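Local coordinates for Rv1990c (MbcA) (Mycobacterium tuberculosis, PDB 6FKG), which serves as the antitoxin of a type II toxin-antitoxin pair, neutralising its cognate toxin MbcT by blocking access to the toxin's active site, at residues E17-T22 with D63-V68; A38-G43 with L50-L55; A59-A64 with A104-M109; A91-D96 with Q100-L105. All coordinates share one frame; numbering follows the deposited sequence.

In the fold
Helix 52-65 runs through contacts 1, 2 and 3, which it forms with helix 7-19, helix 34-41 and helix 99-110 in turn; contact 4 pairs helix 99-110 with helix 90-95. Contacts 3 and 4 are buried, and their side chains meet through carbon atoms, with no polar bond between segments. Their centres lie about 9 Å apart, and V61 joins them by touching I106, V102 and V94. Contacts 1 and 2 are partly buried: the first adds an ion pair to a leucine pair, while the second sets two leucine methyls over an indole. Contacts 2 and 3 lie on opposite sides of the chain's centre. R54 NE probably bonds to R95 O, joining contacts 2 and 4.

Contact 1: E17-T22 with D63-V68; sequences ERLGLT and DALAEV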
loop_
_atom_site.group_PDB
_atom_site.type_symbol
_atom_site.label_atom_id
_atom_site.label_comp_id
_atom_site.label_asym_id
_atom_site.label_seq_id
_atom_site.Cartn_x
_atom_site.Cartn_y
_atom_site.Cartn_z
ATOM N N GLU C 17 11.123 33.568 -15.207
ATOM C CA GLU C 17 12.111 34.601 -15.447
ATOM C C GLU C 17 12.020 35.699 -14.395
ATOM O O GLU C 17 13.040 36.276 -14.003
ATOM C CB GLU C 17 11.952 35.177 -16.855
ATOM C CG GLU C 17 12.342 34.197 -17.955
ATOM C CD GLU C 17 13.702 33.539 -17.714
ATOM O OE1 GLU C 17 14.676 34.260 -17.397
ATOM O OE2 GLU C 17 13.790 32.296 -17.838
ATOM N N ARG C 18 10.805 35.981 -13.929
ATOM C CA ARG C 18 10.625 37.017 -12.913
ATOM C C ARG C 18 11.310 36.616 -11.605
ATOM O O ARG C 18 11.772 37.466 -10.853
ATOM C CB ARG C 18 9.137 37.304 -12.683
ATOM C CG ARG C 18 8.515 38.165 -13.780
ATOM C CD ARG C 18 7.112 38.633 -13.426
ATOM N NE ARG C 18 6.157 37.529 -13.360
ATOM C CZ ARG C 18 5.494 37.049 -14.408
ATOM N NH1 ARG C 18 5.684 37.571 -15.616
ATOM N NH2 ARG C 18 4.639 36.046 -14.251
ATOM N N LEU C 19 11.395 35.316 -11.357
ATOM C CA LEU C 19 12.044 34.809 -10.153
ATOM C C LEU C 19 13.550 34.626 -10.364
ATOM O O LEU C 19 14.306 34.474 -9.410
ATOM C CB LEU C 19 11.400 33.489 -9.738
ATOM C CG LEU C 19 11.873 32.735 -8.493
ATOM C CD1 LEU C 19 11.790 33.610 -7.270
ATOM C CD2 LEU C 19 11.008 31.475 -8.319
ATOM N N GLY C 20 13.979 34.637 -11.621
ATOM C CA GLY C 20 15.399 34.562 -11.940
ATOM C C GLY C 20 16.009 33.176 -11.860
ATOM O O GLY C 20 17.229 33.031 -11.726
ATOM N N LEU C 21 15.173 32.143 -11.939
ATOM C CA LEU C 21 15.684 30.782 -11.919
ATOM C C LEU C 21 16.492 30.476 -13.173
ATOM O O LEU C 21 16.204 30.985 -14.256
ATOM C CB LEU C 21 14.544 29.776 -11.790
ATOM C CG LEU C 21 13.672 29.945 -10.540
ATOM C CD1 LEU C 21 12.696 28.778 -10.432
ATOM C CD2 LEU C 21 14.508 30.084 -9.276
ATOM N N THR C 22 17.513 29.649 -13.018
ATOM C CA THR C 22 18.243 29.139 -14.171
ATOM C C THR C 22 17.512 27.914 -14.692
ATOM O O THR C 22 16.763 27.288 -13.948
ATOM C CB THR C 22 19.672 28.744 -13.817
ATOM O OG1 THR C 22 19.637 27.582 -12.981
ATOM C CG2 THR C 22 20.371 29.881 -13.074
ATOM N N ASP C 63 4.886 32.935 -8.859
ATOM C CA ASP C 63 3.984 34.074 -8.900
ATOM C C ASP C 63 3.488 34.440 -7.503
ATOM O O ASP C 63 3.414 35.620 -7.168
ATOM C CB ASP C 63 2.803 33.797 -9.821
ATOM C CG ASP C 63 3.114 34.107 -11.272
ATOM O OD1 ASP C 63 4.126 34.799 -11.540
ATOM O OD2 ASP C 63 2.344 33.655 -12.142
ATOM N N ALA C 64 3.154 33.439 -6.691
ATOM C CA ALA C 64 2.662 33.695 -5.332
ATOM C C ALA C 64 3.748 34.368 -4.488
ATOM O O ALA C 64 3.493 35.327 -3.747
ATOM C CB ALA C 64 2.211 32.408 -4.666
ATOM N N LEU C 65 4.954 33.841 -4.605
ATOM C CA LEU C 65 6.085 34.314 -3.805
ATOM C C LEU C 65 6.382 35.800 -4.034
ATOM O O LEU C 65 6.863 36.486 -3.136
ATOM C CB LEU C 65 7.318 33.459 -4.115
ATOM C CG LEU C 65 8.561 33.631 -3.252
ATOM C CD1 LEU C 65 8.244 33.392 -1.778
ATOM C CD2 LEU C 65 9.657 32.684 -3.734
ATOM N N ALA C 66 6.054 36.309 -5.220
ATOM C CA ALA C 66 6.332 37.715 -5.544
ATOM C C ALA C 66 5.520 38.663 -4.668
ATOM O O ALA C 66 5.874 39.829 -4.493
ATOM C CB ALA C 66 6.055 37.992 -7.039
ATOM N N GLU C 67 4.423 38.172 -4.106
ATOM C CA GLU C 67 3.624 39.003 -3.221
ATOM C C GLU C 67 4.340 39.323 -1.902
ATOM O O GLU C 67 4.019 40.304 -1.243
ATOM C CB GLU C 67 2.274 38.331 -2.920
ATOM C CG GLU C 67 1.278 39.289 -2.258
ATOM C CD GLU C 67 -0.049 38.630 -1.863
ATOM O OE1 GLU C 67 -0.182 37.397 -2.032
ATOM O OE2 GLU C 67 -0.958 39.359 -1.387
ATOM N N VAL C 68 5.304 38.495 -1.504
ATOM C CA VAL C 68 5.813 38.593 -0.136
ATOM C C VAL C 68 7.323 38.813 -0.079
ATOM O O VAL C 68 7.839 39.205 0.959
ATOM C CB VAL C 68 5.448 37.336 0.701
ATOM C CG1 VAL C 68 3.933 37.203 0.823
ATOM C CG2 VAL C 68 6.014 36.053 0.079
#
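R18 and D63 join the C-terminal ends of helices 7-19 and 52-65, which pack together in the all-helical fold of this antitoxin. The evidence for a directed ion pair is good. R18 NH2 stands 3.0 Å from D63 OD1 with an N-H...O angle of 177°, the acceptor lies in the guanidinium plane, and OD1 receives the proton on its syn lone pair. Guanidinium and carboxylate are turned only 16° from each other, so they meet edge to edge. A single nitrogen makes the bond, since R18 NE remains 3.9 Å from D63 OD1. The arginine chain gets there by a bend at its third torsion (chi3 -67°).

Beside this pair the contact is apolar. L19 and L65, both buried, approach each other through their methyls, and helix 71-78 covers both leucines through A74. Helix 7-19 ends here, G20 leaving the helical conformation with positive phi, and L19 O is bonded to N75 ND2. The partner side chain D63 also packs on H139 of an MbcT chain. Between the leucines the closest approach is L19 CD1 to L65 CD2, 4.2 Å.

Contact 2: A38-G43 with L50-L55; sequences ARWTAG and LNKQRL
W40 O accepts a 2.9 Å hydrogen bond from G43 N, part of the Schellman motif that ends helix 34-41, and the indole of the same W40 meets the start of helix 52-65. The arrangement of helices 23-30 and 34-41 is consistent with a helix-turn-helix, as in Xre-type regulators.

The ring swings out with CG anti to the backbone N (chi1 -169°). Two leucine methyls share one face of it. L55 CD1 lies 3.6 Å from the centroid of the W40 six-membered ring, 18° off the normal, and L50 CD2 lies 4.1 Å from the centroid of the five-membered ring, 24° off; both are CH-pi contacts. L55 CD1 comes closest at W40 CE3, 3.5 Å away. K52 adds a looser touch, CG to W40 CZ2 at 4.3 Å, before its extended chain carries NZ to L5 O of an MbcT chain. On the opposite segment N51 N-caps the helix, its OD1 accepting from R54 N at 3.2 Å. A9 and V12 of helix 7-19 also pack on W40.

Because the methyls sit over the pi cloud, the attraction across this interface is probably dispersion and apolar burial, with a weak C-H contribution.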
loop_
_atom_site.group_PDB
_atom_site.type_symbol
_atom_site.label_atom_id
_atom_site.label_comp_id
_atom_site.label_asym_id
_atom_site.label_seq_id
_atom_site.Cartn_x
_atom_site.Cartn_y
_atom_site.Cartn_z
ATOM N N ALA C 38 14.290 24.966 -21.531
ATOM C CA ALA C 38 14.471 26.133 -22.386
ATOM C C ALA C 38 13.577 26.044 -23.618
ATOM O O ALA C 38 12.938 27.028 -23.991
ATOM C CB ALA C 38 15.941 26.288 -22.805
ATOM N N ARG C 39 13.534 24.866 -24.234
ATOM C CA ARG C 39 12.713 24.637 -25.423
ATOM C C ARG C 39 11.216 24.703 -25.110
ATOM O O ARG C 39 10.454 25.319 -25.858
ATOM C CB ARG C 39 13.047 23.288 -26.064
ATOM C CG ARG C 39 14.374 23.292 -26.822
ATOM C CD ARG C 39 14.639 21.960 -27.544
ATOM N NE ARG C 39 13.560 21.576 -28.451
ATOM C CZ ARG C 39 13.417 22.028 -29.696
ATOM N NH1 ARG C 39 14.282 22.901 -30.202
ATOM N NH2 ARG C 39 12.397 21.617 -30.436
ATOM N N TRP C 40 10.805 24.058 -24.019
ATOM C CA TRP C 40 9.407 24.066 -23.610
ATOM C C TRP C 40 8.927 25.496 -23.387
ATOM O O TRP C 40 7.878 25.890 -23.895
ATOM C CB TRP C 40 9.200 23.234 -22.339
ATOM C CG TRP C 40 7.754 22.986 -22.022
ATOM C CD1 TRP C 40 7.012 21.890 -22.365
ATOM C CD2 TRP C 40 6.871 23.863 -21.312
ATOM N NE1 TRP C 40 5.724 22.029 -21.898
ATOM C CE2 TRP C 40 5.613 23.233 -21.254
ATOM C CE3 TRP C 40 7.027 25.118 -20.716
ATOM C CZ2 TRP C 40 4.512 23.817 -20.620
ATOM C CZ3 TRP C 40 5.935 25.694 -20.084
ATOM C CH2 TRP C 40 4.694 25.045 -20.047
ATOM N N THR C 41 9.704 26.281 -22.641
ATOM C CA THR C 41 9.312 27.652 -22.341
ATOM C C THR C 41 9.383 28.548 -23.578
ATOM O O THR C 41 8.805 29.633 -23.596
ATOM C CB THR C 41 10.181 28.262 -21.226
ATOM O OG1 THR C 41 11.568 28.101 -21.554
ATOM C CG2 THR C 41 9.888 27.594 -19.900
ATOM N N ALA C 42 10.097 28.095 -24.608
ATOM C CA ALA C 42 10.172 28.829 -25.864
ATOM C C ALA C 42 9.072 28.353 -26.811
ATOM O O ALA C 42 9.000 28.785 -27.960
ATOM C CB ALA C 42 11.556 28.664 -26.509
ATOM N N GLY C 43 8.218 27.463 -26.314
ATOM C CA GLY C 43 7.099 26.956 -27.090
ATOM C C GLY C 43 7.490 25.968 -28.172
ATOM O O GLY C 43 6.700 25.684 -29.074
ATOM N N LEU C 50 9.726 15.439 -19.430
ATOM C CA LEU C 50 9.504 16.719 -18.763
ATOM C C LEU C 50 8.178 16.695 -18.022
ATOM O O LEU C 50 7.137 16.405 -18.613
ATOM C CB LEU C 50 9.523 17.873 -19.762
ATOM C CG LEU C 50 9.301 19.249 -19.129
ATOM C CD1 LEU C 50 10.268 20.274 -19.702
ATOM C CD2 LEU C 50 7.861 19.707 -19.330
ATOM N N ASN C 51 8.215 17.006 -16.734
ATOM C CA ASN C 51 6.996 16.966 -15.939
ATOM C C ASN C 51 6.275 18.307 -16.025
ATOM O O ASN C 51 6.591 19.243 -15.295
ATOM C CB ASN C 51 7.304 16.597 -14.482
ATOM C CG ASN C 51 6.049 16.232 -13.703
ATOM O OD1 ASN C 51 4.974 16.762 -13.970
ATOM N ND2 ASN C 51 6.178 15.314 -12.757
ATOM N N LYS C 52 5.307 18.390 -16.930
ATOM C CA LYS C 52 4.563 19.628 -17.138
ATOM C C LYS C 52 3.782 20.058 -15.892
ATOM O O LYS C 52 3.673 21.245 -15.599
ATOM C CB LYS C 52 3.609 19.470 -18.318
ATOM C CG LYS C 52 2.632 20.622 -18.487
ATOM C CD LYS C 52 1.747 20.396 -19.707
ATOM C CE LYS C 52 0.543 21.325 -19.700
ATOM N NZ LYS C 52 -0.331 21.039 -20.858
ATOM N N GLN C 53 3.225 19.092 -15.177
ATOM C CA GLN C 53 2.512 19.393 -13.943
ATOM C C GLN C 53 3.420 20.137 -12.959
ATOM O O GLN C 53 3.002 21.109 -12.331
ATOM C CB GLN C 53 1.980 18.106 -13.302
ATOM C CG GLN C 53 1.168 18.348 -12.030
ATOM C CD GLN C 53 0.971 17.084 -11.191
ATOM O OE1 GLN C 53 0.783 15.988 -11.725
ATOM N NE2 GLN C 53 1.019 17.236 -9.866
ATOM N N ARG C 54 4.671 19.699 -12.844
ATOM C CA ARG C 54 5.604 20.358 -11.928
ATOM C C ARG C 54 5.983 21.763 -12.403
ATOM O O ARG C 54 6.158 22.658 -11.582
ATOM C CB ARG C 54 6.873 19.523 -11.744
ATOM C CG ARG C 54 6.670 18.250 -10.952
ATOM C CD ARG C 54 6.437 18.524 -9.468
ATOM N NE ARG C 54 6.303 17.248 -8.777
ATOM C CZ ARG C 54 5.150 16.614 -8.589
ATOM N NH1 ARG C 54 4.006 17.159 -9.002
ATOM N NH2 ARG C 54 5.142 15.438 -7.977
ATOM N N LEU C 55 6.120 21.956 -13.714
ATOM C CA LEU C 55 6.404 23.286 -14.253
ATOM C C LEU C 55 5.291 24.264 -13.888
ATOM O O LEU C 55 5.542 25.413 -13.501
ATOM C CB LEU C 55 6.568 23.246 -15.775
ATOM C CG LEU C 55 7.943 23.158 -16.427
ATOM C CD1 LEU C 55 7.760 23.186 -17.926
ATOM C CD2 LEU C 55 8.850 24.292 -15.975
#

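Contact 3: A59-A64 with A104-M109; sequences AYVADA and ALIDAM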
loop_
_atom_site.group_PDB
_atom_site.type_symbol
_atom_site.label_atom_id
_atom_site.label_comp_id
_atom_site.label_asym_id
_atom_site.label_seq_id
_atom_site.Cartn_x
_atom_site.Cartn_y
_atom_site.Cartn_z
ATOM N N ALA C 59 5.430 27.549 -11.433
ATOM C CA ALA C 59 4.915 28.859 -11.834
ATOM C C ALA C 59 3.926 29.415 -10.799
ATOM O O ALA C 59 3.998 30.600 -10.450
ATOM C CB ALA C 59 4.259 28.781 -13.233
ATOM N N TYR C 60 3.015 28.575 -10.292
ATOM C CA TYR C 60 2.151 28.999 -9.178
ATOM C C TYR C 60 2.965 29.592 -8.036
ATOM O O TYR C 60 2.645 30.656 -7.504
ATOM C CB TYR C 60 1.347 27.843 -8.589
ATOM C CG TYR C 60 0.299 27.235 -9.494
ATOM C CD1 TYR C 60 -0.193 27.919 -10.601
ATOM C CD2 TYR C 60 -0.178 25.957 -9.243
ATOM C CE1 TYR C 60 -1.153 27.341 -11.429
ATOM C CE2 TYR C 60 -1.129 25.373 -10.059
ATOM C CZ TYR C 60 -1.612 26.063 -11.151
ATOM O OH TYR C 60 -2.558 25.453 -11.950
ATOM N N VAL C 61 3.986 28.849 -7.626
ATOM C CA VAL C 61 4.772 29.237 -6.467
ATOM C C VAL C 61 5.558 30.517 -6.733
ATOM O O VAL C 61 5.591 31.417 -5.888
ATOM C CB VAL C 61 5.718 28.101 -6.044
ATOM C CG1 VAL C 61 6.739 28.610 -5.069
ATOM C CG2 VAL C 61 4.904 26.965 -5.401
ATOM N N ALA C 62 6.184 30.598 -7.907
ATOM C CA ALA C 62 6.947 31.788 -8.268
ATOM C C ALA C 62 6.065 33.038 -8.260
ATOM O O ALA C 62 6.454 34.087 -7.737
ATOM C CB ALA C 62 7.577 31.612 -9.619
ATOM N N ASP C 63 4.886 32.935 -8.859
ATOM C CA ASP C 63 3.984 34.074 -8.900
ATOM C C ASP C 63 3.488 34.440 -7.503
ATOM O O ASP C 63 3.414 35.620 -7.168
ATOM C CB ASP C 63 2.803 33.797 -9.821
ATOM C CG ASP C 63 3.114 34.107 -11.272
ATOM O OD1 ASP C 63 4.126 34.799 -11.540
ATOM O OD2 ASP C 63 2.344 33.655 -12.142
ATOM N N ALA C 64 3.154 33.439 -6.691
ATOM C CA ALA C 64 2.662 33.695 -5.332
ATOM C C ALA C 64 3.748 34.368 -4.488
ATOM O O ALA C 64 3.493 35.327 -3.747
ATOM C CB ALA C 64 2.211 32.408 -4.666
ATOM N N ALA C 104 0.747 27.502 0.929
ATOM C CA ALA C 104 0.136 27.782 2.225
ATOM C C ALA C 104 1.089 28.625 3.084
ATOM O O ALA C 104 0.662 29.610 3.717
ATOM C CB ALA C 104 -0.259 26.472 2.944
ATOM N N LEU C 105 2.376 28.270 3.094
ATOM C CA LEU C 105 3.359 29.094 3.816
ATOM C C LEU C 105 3.393 30.540 3.263
ATOM O O LEU C 105 3.397 31.499 4.025
ATOM C CB LEU C 105 4.762 28.462 3.757
ATOM C CG LEU C 105 5.906 29.327 4.322
ATOM C CD1 LEU C 105 5.604 29.785 5.737
ATOM C CD2 LEU C 105 7.239 28.581 4.286
ATOM N N ILE C 106 3.378 30.702 1.943
ATOM C CA ILE C 106 3.379 32.042 1.345
ATOM C C ILE C 106 2.145 32.842 1.774
ATOM O O ILE C 106 2.227 34.034 2.097
ATOM C CB ILE C 106 3.486 31.940 -0.194
ATOM C CG1 ILE C 106 4.889 31.439 -0.560
ATOM C CG2 ILE C 106 3.164 33.272 -0.879
ATOM C CD1 ILE C 106 5.011 30.926 -2.015
ATOM N N ASP C 107 0.997 32.181 1.833
ATOM C CA ASP C 107 -0.215 32.840 2.322
ATOM C C ASP C 107 -0.083 33.293 3.779
ATOM O O ASP C 107 -0.516 34.389 4.134
ATOM C CB ASP C 107 -1.416 31.904 2.185
ATOM C CG ASP C 107 -2.152 32.108 0.894
ATOM O OD1 ASP C 107 -2.232 33.269 0.443
ATOM O OD2 ASP C 107 -2.665 31.112 0.342
ATOM N N ALA C 108 0.530 32.455 4.613
ATOM C CA ALA C 108 0.778 32.822 6.005
ATOM C C ALA C 108 1.735 34.016 6.086
ATOM O O ALA C 108 1.530 34.922 6.879
ATOM C CB ALA C 108 1.327 31.615 6.809
ATOM N N MET C 109 2.751 34.027 5.235
ATOM C CA MET C 109 3.675 35.163 5.155
ATOM C C MET C 109 2.943 36.452 4.786
ATOM O O MET C 109 3.146 37.508 5.391
ATOM C CB MET C 109 4.770 34.861 4.137
ATOM C CG MET C 109 5.680 33.732 4.594
ATOM S SD MET C 109 6.781 33.197 3.285
ATOM C CE MET C 109 7.791 34.669 3.111
#
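I106 reaches from helix 99-110 onto helix 52-65 and meets it at V61 and A64, one turn apart on the same side of that helix. This is buried helix-to-helix packing, and the family's toxin-binding domain takes in the whole of segment 104-109.

How I106 is turned decides the contact. Its first torsion (chi1 -69°) sets CG1 beside the backbone N and leaves CG2 anti to it, while a nearly extended second torsion (chi2 164°) sends CD1 outward. Both branches therefore face helix 52-65. A64 CB sits at nearly equal distance from the two, 4.0 Å from I106 CG2 and 4.1 Å from I106 CD1. The CD1 arm goes on to the preceding turn, where it is 4.2 Å from V61 CG1. The short alanine is consistent with the close approach, the CA atoms of A64 and I106 being 6.9 Å apart.

W77 of helix 71-78 also packs on I106. The neighbouring D107 forms salt bridges with R33 and R43 of an MbcT chain, so the helix that packs inward through I106 holds the toxin through the next residue. The tightest approach involves the backbone: I106 CG2 lies 3.5 Å from A64 O, a carbonyl already bonded to E67 N.

Contact 4: A91-D96 with Q100-L105; sequences ADLVRD and QRVLAL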
loop_
_atom_site.group_PDB
_atom_site.type_symbol
_atom_site.label_atom_id
_atom_site.label_comp_id
_atom_site.label_asym_id
_atom_site.label_seq_id
_atom_site.Cartn_x
_atom_site.Cartn_y
_atom_site.Cartn_z
ATOM N N ALA C 91 12.032 24.757 -2.936
ATOM C CA ALA C 91 12.235 24.171 -4.264
ATOM C C ALA C 91 12.154 22.642 -4.243
ATOM O O ALA C 91 11.643 22.032 -5.183
ATOM C CB ALA C 91 13.576 24.619 -4.850
ATOM N N ASP C 92 12.650 22.021 -3.178
ATOM C CA ASP C 92 12.579 20.574 -3.043
ATOM C C ASP C 92 11.136 20.123 -2.759
ATOM O O ASP C 92 10.702 19.090 -3.262
ATOM C CB ASP C 92 13.525 20.078 -1.946
ATOM C CG ASP C 92 15.005 20.283 -2.303
ATOM O OD1 ASP C 92 15.330 20.513 -3.492
ATOM O OD2 ASP C 92 15.845 20.216 -1.387
ATOM N N LEU C 93 10.380 20.897 -1.986
ATOM C CA LEU C 93 8.960 20.568 -1.817
ATOM C C LEU C 93 8.233 20.614 -3.155
ATOM O O LEU C 93 7.402 19.740 -3.464
ATOM C CB LEU C 93 8.280 21.514 -0.816
ATOM C CG LEU C 93 8.276 20.995 0.631
ATOM C CD1 LEU C 93 9.683 21.051 1.217
ATOM C CD2 LEU C 93 7.286 21.775 1.497
ATOM N N VAL C 94 8.544 21.625 -3.959
ATOM C CA VAL C 94 7.872 21.749 -5.250
ATOM C C VAL C 94 8.261 20.553 -6.109
ATOM O O VAL C 94 7.401 19.909 -6.707
ATOM C CB VAL C 94 8.217 23.074 -5.968
ATOM C CG1 VAL C 94 7.660 23.077 -7.378
ATOM C CG2 VAL C 94 7.657 24.274 -5.176
ATOM N N ARG C 95 9.557 20.247 -6.147
ATOM C CA ARG C 95 10.048 19.083 -6.891
ATOM C C ARG C 95 9.289 17.813 -6.514
ATOM O O ARG C 95 8.905 17.009 -7.377
ATOM C CB ARG C 95 11.539 18.889 -6.629
ATOM C CG ARG C 95 12.174 17.748 -7.409
ATOM C CD ARG C 95 13.546 17.432 -6.826
ATOM N NE ARG C 95 13.435 17.062 -5.415
ATOM C CZ ARG C 95 14.451 17.090 -4.561
ATOM N NH1 ARG C 95 15.654 17.462 -4.978
ATOM N NH2 ARG C 95 14.264 16.745 -3.295
ATOM N N ASP C 96 9.054 17.648 -5.216
ATOM C CA ASP C 96 8.503 16.406 -4.696
ATOM C C ASP C 96 6.977 16.406 -4.572
ATOM O O ASP C 96 6.409 15.529 -3.925
ATOM C CB ASP C 96 9.145 16.093 -3.341
ATOM C CG ASP C 96 10.645 15.836 -3.464
ATOM O OD1 ASP C 96 11.099 15.583 -4.597
ATOM O OD2 ASP C 96 11.368 15.878 -2.443
ATOM N N GLN C 100 1.583 22.634 -2.590
ATOM C CA GLN C 100 0.453 23.214 -1.862
ATOM C C GLN C 100 0.912 23.728 -0.503
ATOM O O GLN C 100 0.473 24.787 -0.060
ATOM C CB GLN C 100 -0.684 22.199 -1.709
ATOM C CG GLN C 100 -1.567 22.086 -2.941
ATOM C CD GLN C 100 -2.498 23.286 -3.102
ATOM O OE1 GLN C 100 -2.535 24.181 -2.253
ATOM N NE2 GLN C 100 -3.261 23.298 -4.187
ATOM N N ARG C 101 1.820 22.992 0.137
ATOM C CA ARG C 101 2.341 23.413 1.438
ATOM C C ARG C 101 3.124 24.704 1.300
ATOM O O ARG C 101 3.077 25.576 2.174
ATOM C CB ARG C 101 3.242 22.325 2.051
ATOM C CG ARG C 101 3.840 22.705 3.421
ATOM C CD ARG C 101 3.016 22.129 4.555
ATOM N NE ARG C 101 3.411 22.597 5.884
ATOM C CZ ARG C 101 4.506 22.208 6.540
ATOM N NH1 ARG C 101 5.361 21.343 5.987
ATOM N NH2 ARG C 101 4.761 22.701 7.750
ATOM N N VAL C 102 3.877 24.814 0.208
ATOM C CA VAL C 102 4.638 26.029 -0.067
ATOM C C VAL C 102 3.707 27.228 -0.283
ATOM O O VAL C 102 3.942 28.317 0.236
ATOM C CB VAL C 102 5.552 25.846 -1.300
ATOM C CG1 VAL C 102 6.335 27.125 -1.568
ATOM C CG2 VAL C 102 6.492 24.650 -1.095
ATOM N N LEU C 103 2.648 27.039 -1.066
ATOM C CA LEU C 103 1.650 28.093 -1.253
ATOM C C LEU C 103 0.990 28.488 0.069
ATOM O O LEU C 103 0.693 29.674 0.295
ATOM C CB LEU C 103 0.564 27.652 -2.246
ATOM C CG LEU C 103 1.035 27.458 -3.696
ATOM C CD1 LEU C 103 -0.144 27.027 -4.590
ATOM C CD2 LEU C 103 1.691 28.740 -4.227
ATOM N N ALA C 104 0.747 27.502 0.929
ATOM C CA ALA C 104 0.136 27.782 2.225
ATOM C C ALA C 104 1.089 28.625 3.084
ATOM O O ALA C 104 0.662 29.610 3.717
ATOM C CB ALA C 104 -0.259 26.472 2.944
ATOM N N LEU C 105 2.376 28.270 3.094
ATOM C CA LEU C 105 3.359 29.094 3.816
ATOM C C LEU C 105 3.393 30.540 3.263
ATOM O O LEU C 105 3.397 31.499 4.025
ATOM C CB LEU C 105 4.762 28.462 3.757
ATOM C CG LEU C 105 5.906 29.327 4.322
ATOM C CD1 LEU C 105 5.604 29.785 5.737
ATOM C CD2 LEU C 105 7.239 28.581 4.286
#
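The helical hairpin formed by helices 90-95 and 99-110 closes where L93 and V102 meet inside the family's toxin-binding domain. The short helix segments approach to 9.3 Å between axes and run at 141° to each other, an oblique antiparallel pairing joined by a brief turn.

V102 carries the contact with one branch. Its CG1 is anti to the backbone N, which leaves CG2 facing helix 90-95. That methyl lies 3.6 Å from L93 CB and 4.3 Å from V94 CG2. The tip of L93 also reaches the residue before V102, its CD2 lying 4.1 Å from R101 CG, so the arginine's aliphatic stem extends the apolar surface. R101 then bends at its second torsion (chi2 97°) and its guanidinium pairs with E86, while the side chain packs on F44 of an MbcT chain.

At the end of helix 90-95, R95 grips D96 side-on: NE reaches D96 OD1 at 2.9 Å and NH2 reaches D96 OD2 at 3.1 Å, nearly straight. Both meet the carboxylate tilted out of its plane, OD1 from above, though its oxygens lie near the guanidinium plane. D92 OD1 lies over one guanidinium face of R95, adding charge attraction alone.

The segments meet through aliphatic groups, so apolar burial and dispersion probably supply the attraction; the R95-D96 pair is local to the helix end, R101 pairs with E86, and neither bridges the segments.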